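Local coordinates for protein acetyl-xylan esterase (Streptomyces lividans, PDB 2CC0) that probably removes acetyl groups from xylan during plant cell wall degradation as a metal-ion-dependent family 4 carbohydrate esterase, at residues L48-A51 and Q52-A55; T70-G73 and Q74-D78; A134-D137 and A138-A142. One frame throughout, in Å; residues are numbered along the deposited sequence. Where two conformers were deposited one is given.

Interaction 1 of 3, residues L48-A51 and Q52-A55; sequences LVRA and QVDA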
loop_
_atom_site.group_PDB
_atom_site.type_symbol
_atom_site.label_atom_id
_atom_site.label_comp_id
_atom_site.label_asym_id
_atom_site.label_seq_id
_atom_site.Cartn_x
_atom_site.Cartn_y
_atom_site.Cartn_z
ATOM N N LEU A 48 -4.566 -0.583 -29.352
ATOM C CA LEU A 48 -3.541 -1.132 -28.439
ATOM C C LEU A 48 -4.042 -1.204 -27.007
ATOM O O LEU A 48 -3.624 -2.093 -26.245
ATOM C CB LEU A 48 -2.229 -0.343 -28.498
ATOM C CG LEU A 48 -1.381 -0.602 -29.733
ATOM C CD1 LEU A 48 -0.177 0.346 -29.753
ATOM C CD2 LEU A 48 -0.939 -2.069 -29.824
ATOM N N VAL A 49 -4.943 -0.301 -26.636
ATOM C CA VAL A 49 -5.587 -0.415 -25.314
ATOM C C VAL A 49 -6.343 -1.746 -25.229
ATOM O O VAL A 49 -6.205 -2.507 -24.245
ATOM C CB VAL A 49 -6.540 0.737 -25.025
ATOM C CG1 VAL A 49 -7.259 0.529 -23.687
ATOM C CG2 VAL A 49 -5.780 2.089 -25.022
ATOM N N ARG A 50 -7.135 -2.029 -26.264
ATOM C CA ARG A 50 -7.838 -3.321 -26.360
ATOM C C ARG A 50 -6.874 -4.506 -26.393
ATOM O O ARG A 50 -7.171 -5.563 -25.817
ATOM C CB ARG A 50 -8.721 -3.377 -27.615
ATOM C CG ARG A 50 -10.074 -2.719 -27.430
ATOM C CD ARG A 50 -10.914 -3.329 -26.275
ATOM N NE ARG A 50 -11.124 -4.784 -26.318
ATOM C CZ ARG A 50 -11.896 -5.431 -25.447
ATOM N NH1 ARG A 50 -12.546 -4.751 -24.499
ATOM N NH2 ARG A 50 -12.048 -6.754 -25.521
ATOM N N ALA A 51 -5.727 -4.339 -27.058
ATOM C CA ALA A 51 -4.757 -5.438 -27.165
ATOM C C ALA A 51 -4.268 -5.823 -25.764
ATOM O O ALA A 51 -4.076 -6.990 -25.466
ATOM C CB ALA A 51 -3.589 -5.071 -28.080
ATOM N N GLN A 52 -4.145 -4.824 -24.890
ATOM C CA GLN A 52 -3.737 -5.118 -23.503
ATOM C C GLN A 52 -4.774 -5.998 -22.815
ATOM O O GLN A 52 -4.439 -6.991 -22.152
ATOM C CB GLN A 52 -3.528 -3.830 -22.711
ATOM C CG GLN A 52 -2.415 -2.980 -23.282
ATOM C CD GLN A 52 -2.426 -1.573 -22.710
ATOM O OE1 GLN A 52 -3.493 -0.998 -22.372
ATOM N NE2 GLN A 52 -1.245 -1.017 -22.571
ATOM N N VAL A 53 -6.037 -5.625 -22.977
ATOM C CA VAL A 53 -7.151 -6.409 -22.393
ATOM C C VAL A 53 -7.146 -7.833 -22.949
ATOM O O VAL A 53 -7.243 -8.831 -22.186
ATOM C CB VAL A 53 -8.510 -5.717 -22.635
ATOM C CG1 VAL A 53 -9.676 -6.560 -22.061
ATOM C CG2 VAL A 53 -8.498 -4.288 -22.034
ATOM N N ASP A 54 -7.033 -7.943 -24.272
ATOM C CA ASP A 54 -7.069 -9.260 -24.937
ATOM C C ASP A 54 -5.877 -10.156 -24.605
ATOM O O ASP A 54 -5.952 -11.395 -24.735
ATOM C CB ASP A 54 -7.174 -9.055 -26.447
ATOM C CG ASP A 54 -8.545 -8.522 -26.871
ATOM O OD1 ASP A 54 -9.527 -8.571 -26.080
ATOM O OD2 ASP A 54 -8.628 -8.049 -28.029
ATOM N N ALA A 55 -4.790 -9.531 -24.143
ATOM C CA ALA A 55 -3.602 -10.259 -23.689
ATOM C C ALA A 55 -3.717 -10.744 -22.242
ATOM O O ALA A 55 -2.860 -11.497 -21.776
ATOM C CB ALA A 55 -2.378 -9.395 -23.862
HETATM O O HOH W 1 -10.508 -6.540 -28.817
#

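Interaction 2 of 3, residues T70-G73 and Q74-D78; sequences TQLG and QAQMD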
loop_
_atom_site.group_PDB
_atom_site.type_symbol
_atom_site.label_atom_id
_atom_site.label_comp_id
_atom_site.label_asym_id
_atom_site.label_seq_id
_atom_site.Cartn_x
_atom_site.Cartn_y
_atom_site.Cartn_z
ATOM N N THR A 70 1.654 17.339 -8.424
ATOM C CA THR A 70 1.613 18.151 -7.211
ATOM C C THR A 70 1.970 19.607 -7.520
ATOM O O THR A 70 1.787 20.472 -6.666
ATOM C CB THR A 70 2.499 17.575 -6.080
ATOM O OG1 THR A 70 3.880 17.724 -6.425
ATOM C CG2 THR A 70 2.172 16.091 -5.820
ATOM N N GLN A 71 2.457 19.867 -8.737
ATOM C CA GLN A 71 2.687 21.255 -9.183
ATOM C C GLN A 71 1.440 21.904 -9.813
ATOM O O GLN A 71 1.461 23.111 -10.159
ATOM C CB GLN A 71 3.874 21.292 -10.142
ATOM C CG GLN A 71 5.182 20.895 -9.476
ATOM C CD GLN A 71 6.347 20.818 -10.444
ATOM O OE1 GLN A 71 6.303 21.381 -11.541
ATOM N NE2 GLN A 71 7.396 20.102 -10.049
ATOM N N LEU A 72 0.368 21.119 -9.962
ATOM C CA LEU A 72 -0.881 21.587 -10.552
ATOM C C LEU A 72 -1.897 22.008 -9.512
ATOM O O LEU A 72 -1.867 21.545 -8.358
ATOM C CB LEU A 72 -1.529 20.500 -11.446
ATOM C CG LEU A 72 -0.663 19.897 -12.559
ATOM C CD1 LEU A 72 -1.407 18.795 -13.284
ATOM C CD2 LEU A 72 -0.168 20.942 -13.533
ATOM N N GLY A 73 -2.817 22.878 -9.923
ATOM C CA GLY A 73 -3.994 23.146 -9.107
ATOM C C GLY A 73 -4.963 21.982 -9.174
ATOM O O GLY A 73 -4.874 21.142 -10.079
ATOM N N GLN A 74 -5.913 21.934 -8.245
ATOM C CA GLN A 74 -6.877 20.830 -8.190
ATOM C C GLN A 74 -7.655 20.638 -9.489
ATOM O O GLN A 74 -7.828 19.508 -9.936
ATOM C CB GLN A 74 -7.841 21.007 -7.017
ATOM C CG GLN A 74 -8.817 19.852 -6.862
ATOM C CD GLN A 74 -9.515 19.821 -5.516
ATOM O OE1 GLN A 74 -9.171 20.568 -4.596
ATOM N NE2 GLN A 74 -10.497 18.937 -5.390
ATOM N N ALA A 75 -8.109 21.741 -10.102
ATOM C CA ALA A 75 -8.858 21.648 -11.349
ATOM C C ALA A 75 -8.045 20.970 -12.473
ATOM O O ALA A 75 -8.569 20.126 -13.221
ATOM C CB ALA A 75 -9.327 23.048 -11.780
ATOM N N GLN A 76 -6.766 21.326 -12.571
ATOM C CA GLN A 76 -5.867 20.724 -13.563
ATOM C C GLN A 76 -5.628 19.239 -13.254
ATOM O O GLN A 76 -5.566 18.398 -14.175
ATOM C CB GLN A 76 -4.542 21.479 -13.628
ATOM C CG GLN A 76 -4.705 22.957 -14.067
ATOM C CD GLN A 76 -3.449 23.797 -13.815
ATOM O OE1 GLN A 76 -2.869 23.815 -12.702
ATOM N NE2 GLN A 76 -3.025 24.525 -14.857
ATOM N N MET A 77 -5.502 18.905 -11.969
ATOM C CA MET A 77 -5.356 17.482 -11.605
ATOM C C MET A 77 -6.612 16.708 -11.998
ATOM O O MET A 77 -6.540 15.582 -12.511
ATOM C CB MET A 77 -5.132 17.308 -10.103
ATOM C CG MET A 77 -3.893 17.961 -9.487
ATOM S SD MET A 77 -3.947 17.536 -7.731
ATOM C CE MET A 77 -2.575 18.484 -7.043
ATOM N N ASP A 78 -7.773 17.319 -11.738
ATOM C CA ASP A 78 -9.061 16.731 -12.070
ATOM C C ASP A 78 -9.161 16.481 -13.585
ATOM O O ASP A 78 -9.518 15.391 -14.017
ATOM C CB ASP A 78 -10.171 17.641 -11.572
ATOM C CG ASP A 78 -11.529 16.954 -11.554
ATOM O OD1 ASP A 78 -11.984 16.524 -12.622
ATOM O OD2 ASP A 78 -12.143 16.854 -10.462
#

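Interaction 3 of 3, residues A134-D137 and A138-A142; sequences ASTD and AIVQA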
loop_
_atom_site.group_PDB
_atom_site.type_symbol
_atom_site.label_atom_id
_atom_site.label_comp_id
_atom_site.label_asym_id
_atom_site.label_seq_id
_atom_site.Cartn_x
_atom_site.Cartn_y
_atom_site.Cartn_z
ATOM N N ALA A 134 18.755 0.392 -16.411
ATOM C CA ALA A 134 19.056 -0.884 -15.777
ATOM C C ALA A 134 19.245 -1.973 -16.822
ATOM O O ALA A 134 18.542 -2.019 -17.833
ATOM C CB ALA A 134 17.964 -1.276 -14.801
ATOM N N SER A 135 20.214 -2.839 -16.578
ATOM C CA SER A 135 20.447 -3.999 -17.427
ATOM C C SER A 135 19.307 -4.985 -17.267
ATOM O O SER A 135 18.542 -4.920 -16.288
ATOM C CB SER A 135 21.758 -4.667 -17.024
ATOM O OG SER A 135 21.652 -5.181 -15.711
ATOM N N THR A 136 19.180 -5.887 -18.234
ATOM C CA THR A 136 18.271 -7.024 -18.116
ATOM C C THR A 136 18.521 -7.774 -16.803
ATOM O O THR A 136 17.570 -8.102 -16.068
ATOM C CB THR A 136 18.388 -7.944 -19.343
ATOM O OG1 THR A 136 18.086 -7.172 -20.516
ATOM C CG2 THR A 136 17.415 -9.096 -19.236
ATOM N N ASP A 137 19.799 -8.014 -16.479
ATOM C CA ASP A 137 20.131 -8.660 -15.211
ATOM C C ASP A 137 19.582 -7.918 -14.010
ATOM O O ASP A 137 19.066 -8.548 -13.091
ATOM C CB ASP A 137 21.643 -8.757 -15.036
ATOM C CG ASP A 137 22.267 -9.876 -15.840
ATOM O OD1 ASP A 137 21.560 -10.765 -16.360
ATOM O OD2 ASP A 137 23.516 -9.879 -15.920
ATOM N N ALA A 138 19.742 -6.593 -14.003
ATOM C CA ALA A 138 19.333 -5.771 -12.873
ATOM C C ALA A 138 17.800 -5.798 -12.717
ATOM O O ALA A 138 17.280 -5.810 -11.598
ATOM C CB ALA A 138 19.861 -4.344 -13.018
ATOM N N ILE A 139 17.094 -5.825 -13.846
ATOM C CA ILE A 139 15.612 -5.852 -13.831
ATOM C C ILE A 139 15.133 -7.181 -13.238
ATOM O O ILE A 139 14.220 -7.204 -12.396
ATOM C CB ILE A 139 15.043 -5.618 -15.270
ATOM C CG1 ILE A 139 15.405 -4.209 -15.766
ATOM C CG2 ILE A 139 13.510 -5.874 -15.349
ATOM C CD1 ILE A 139 15.250 -4.026 -17.298
ATOM N N VAL A 140 15.721 -8.292 -13.695
ATOM C CA VAL A 140 15.384 -9.609 -13.168
ATOM C C VAL A 140 15.675 -9.681 -11.665
ATOM O O VAL A 140 14.865 -10.225 -10.901
ATOM C CB VAL A 140 16.124 -10.749 -13.929
ATOM C CG1 VAL A 140 15.807 -12.114 -13.300
ATOM C CG2 VAL A 140 15.705 -10.732 -15.434
ATOM N N GLN A 141 16.822 -9.129 -11.252
ATOM C CA GLN A 141 17.210 -9.046 -9.843
ATOM C C GLN A 141 16.172 -8.274 -9.016
ATOM O O GLN A 141 15.827 -8.658 -7.895
ATOM C CB GLN A 141 18.584 -8.383 -9.724
ATOM C CG GLN A 141 19.099 -8.239 -8.288
ATOM C CD GLN A 141 19.179 -9.572 -7.521
ATOM O OE1 GLN A 141 19.075 -9.597 -6.294
ATOM N NE2 GLN A 141 19.369 -10.670 -8.242
ATOM N N ALA A 142 15.675 -7.166 -9.577
ATOM C CA ALA A 142 14.636 -6.365 -8.888
ATOM C C ALA A 142 13.377 -7.224 -8.672
ATOM O O ALA A 142 12.792 -7.224 -7.596
ATOM C CB ALA A 142 14.306 -5.106 -9.695
#

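Interaction 1 of 3, residues L48-A51 and Q52-A55
Arg-50 O takes the amide of Asp-54 N at 2.8 Å, a nearly linear bond (N-H...O 166°) and the shortest backbone link in this piece of alpha-helix. The same two residues, four apart on helix 46-54, meet again through their side chains in an i to i+4 salt bridge on an exposed face of the polysaccharide deacetylase fold. Arg-50 holds CG anti to the carbonyl carbon (chi1 -83°), and further bends at chi2 and chi3 swing the guanidinium along the helix toward its C-terminal end. There NH2 lies 3.2 Å from Asp-54 OD1, but the hydrogen bond within this ion pair is long and bent (N-H...O 129°), hence weak; the guanidinium and carboxylate planes are turned steeply against each other. A water closes a second route between the charges, accepting from Arg-50 NE at 3.1 Å and donating to Asp-54 OD2. NH1 turns elsewhere, to Gly-92 O, so all three guanidinium nitrogens have polar partners. Val-53 CG1 lies over one guanidinium face, offset toward the rim, 4.2 Å from Arg-50 NH1.

The inward side of the helix is made differently. Gln-52 is buried, its extended chain running back over the preceding turn with CG 3.3 Å from Leu-48 O, and OE1 receives a hydrogen bond from Asn-37 ND2 of strand 34-37. Val-49 and Gln-52 pack on that strand, Gln-52 and Val-53 reach Val-59 of strand 58-61, and Ala-51 leans on Leu-23 of helix 19-28. The backbone ladder continues from Gln-52 N to Leu-48 O, and farther along, Ala-55 N donates to Ala-51 O at 3.0 Å.

Interaction 2 of 3, residues T70-G73 and Q74-D78
Leu-72 lies obliquely across the stem of Gln-76, its CB 3.8 Å from Gln-76 CB and its CD1 a little farther from the same carbon. The two residues flank the start of helix 74-90, where Gly-73 is the N-cap. With CG placed anti to the carbonyl carbon (chi1 -62°) and the chain extended beyond it, Gln-76 reaches back past the first turn and offers OE1 to Gly-73 N at 2.9 Å, the amide approaching in the carbonyl plane. This is the N3-to-N-cap half of a capping box; glycine has no side chain to supply the return bond. Gly-73 O meanwhile accepts from Met-77 N at 3.0 Å.

Met-77 adds an apolar touch. Its CG rests 4.0 Å from Leu-72 CB, joining the residue before the N-cap to the fourth residue after it as a hydrophobic staple, while CE comes to 3.4 Å from Leu-72 O. The turn thus links the loop that follows strand 58-61, where Leu-72 touches Pro-67, to helix 74-90, and that helix packs on helix 108-116 through Met-77 against Thr-109 and Leu-110 and Gln-74 against Thr-109 and Val-113.

Interaction 3 of 3, residues A134-D137 and A138-A142
With chi1 at 65°, Ser-135 OG is held between its own backbone N and carbonyl carbon, a position from which it turns over the first turn of helix 136-144 and accepts from Ala-138 N at 2.9 Å. Ile-139 adopts a different torsion, CG1 standing anti to the carbonyl carbon (chi1 -64°) and the chain extended to CD1, so that this branch folds back toward the residues before the helix. Its CG1 lies 3.3 Å from Ser-135 O and 4.0 Å from Ala-134 CB, and CD1 comes close to Ser-135 O as well. Ala-134 CB also meets Ala-138 CB at 4.0 Å.

Ser-135 is therefore the N-cap, and the Ala-134 to Ile-139 touch spans it as a hydrophobic staple, here with a small alanine as one member. The helix belongs to a beta-alpha-beta unit in which strands 126-127 and 151-155 lie parallel on either side of it in sequence. In the deposited structure Ser-135 O accepts from Ile-139 N at 3.0 Å. An alanine in place of Ser-135 would remove OG, and Ala-138 N would probably be left without its capping acceptor, weakening the first turn.

Beyond the cap, Val-140 N donates to Thr-136 O, with Val-140 CG2 lying 3.3 Å from that same oxygen. Asp-137, in the first turn, sends OD1 to Arg-167 in a salt bridge, and its negative charge at the helix N-terminus is likely to be favourable to the helix dipole. Arg-167 and Thr-171 of helix 159-174 also touch Val-140, and Asn-160 donates from ND2 to Ala-134 O while its side chain packs against Ile-139.

The three contacts are separate local helix features that follow one another along the chain and never touch: nearest atoms are about 18 Å apart between interactions 1 and 2, about 17 Å between 1 and 3, and about 24 Å between 2 and 3. Interactions 2 and 3 both open a helix, whereas interaction 1 lies toward the end of one. Helix 74-90 connects the first two, since interaction 2 caps its start and Arg-50 of interaction 1 bonds to Gly-92 just beyond its end. The zinc, held by Asp-13, His-62 and His-66, lies about 13 Å from the side chains of Gln-52 and of Leu-72, so neither contact belongs to its first shell.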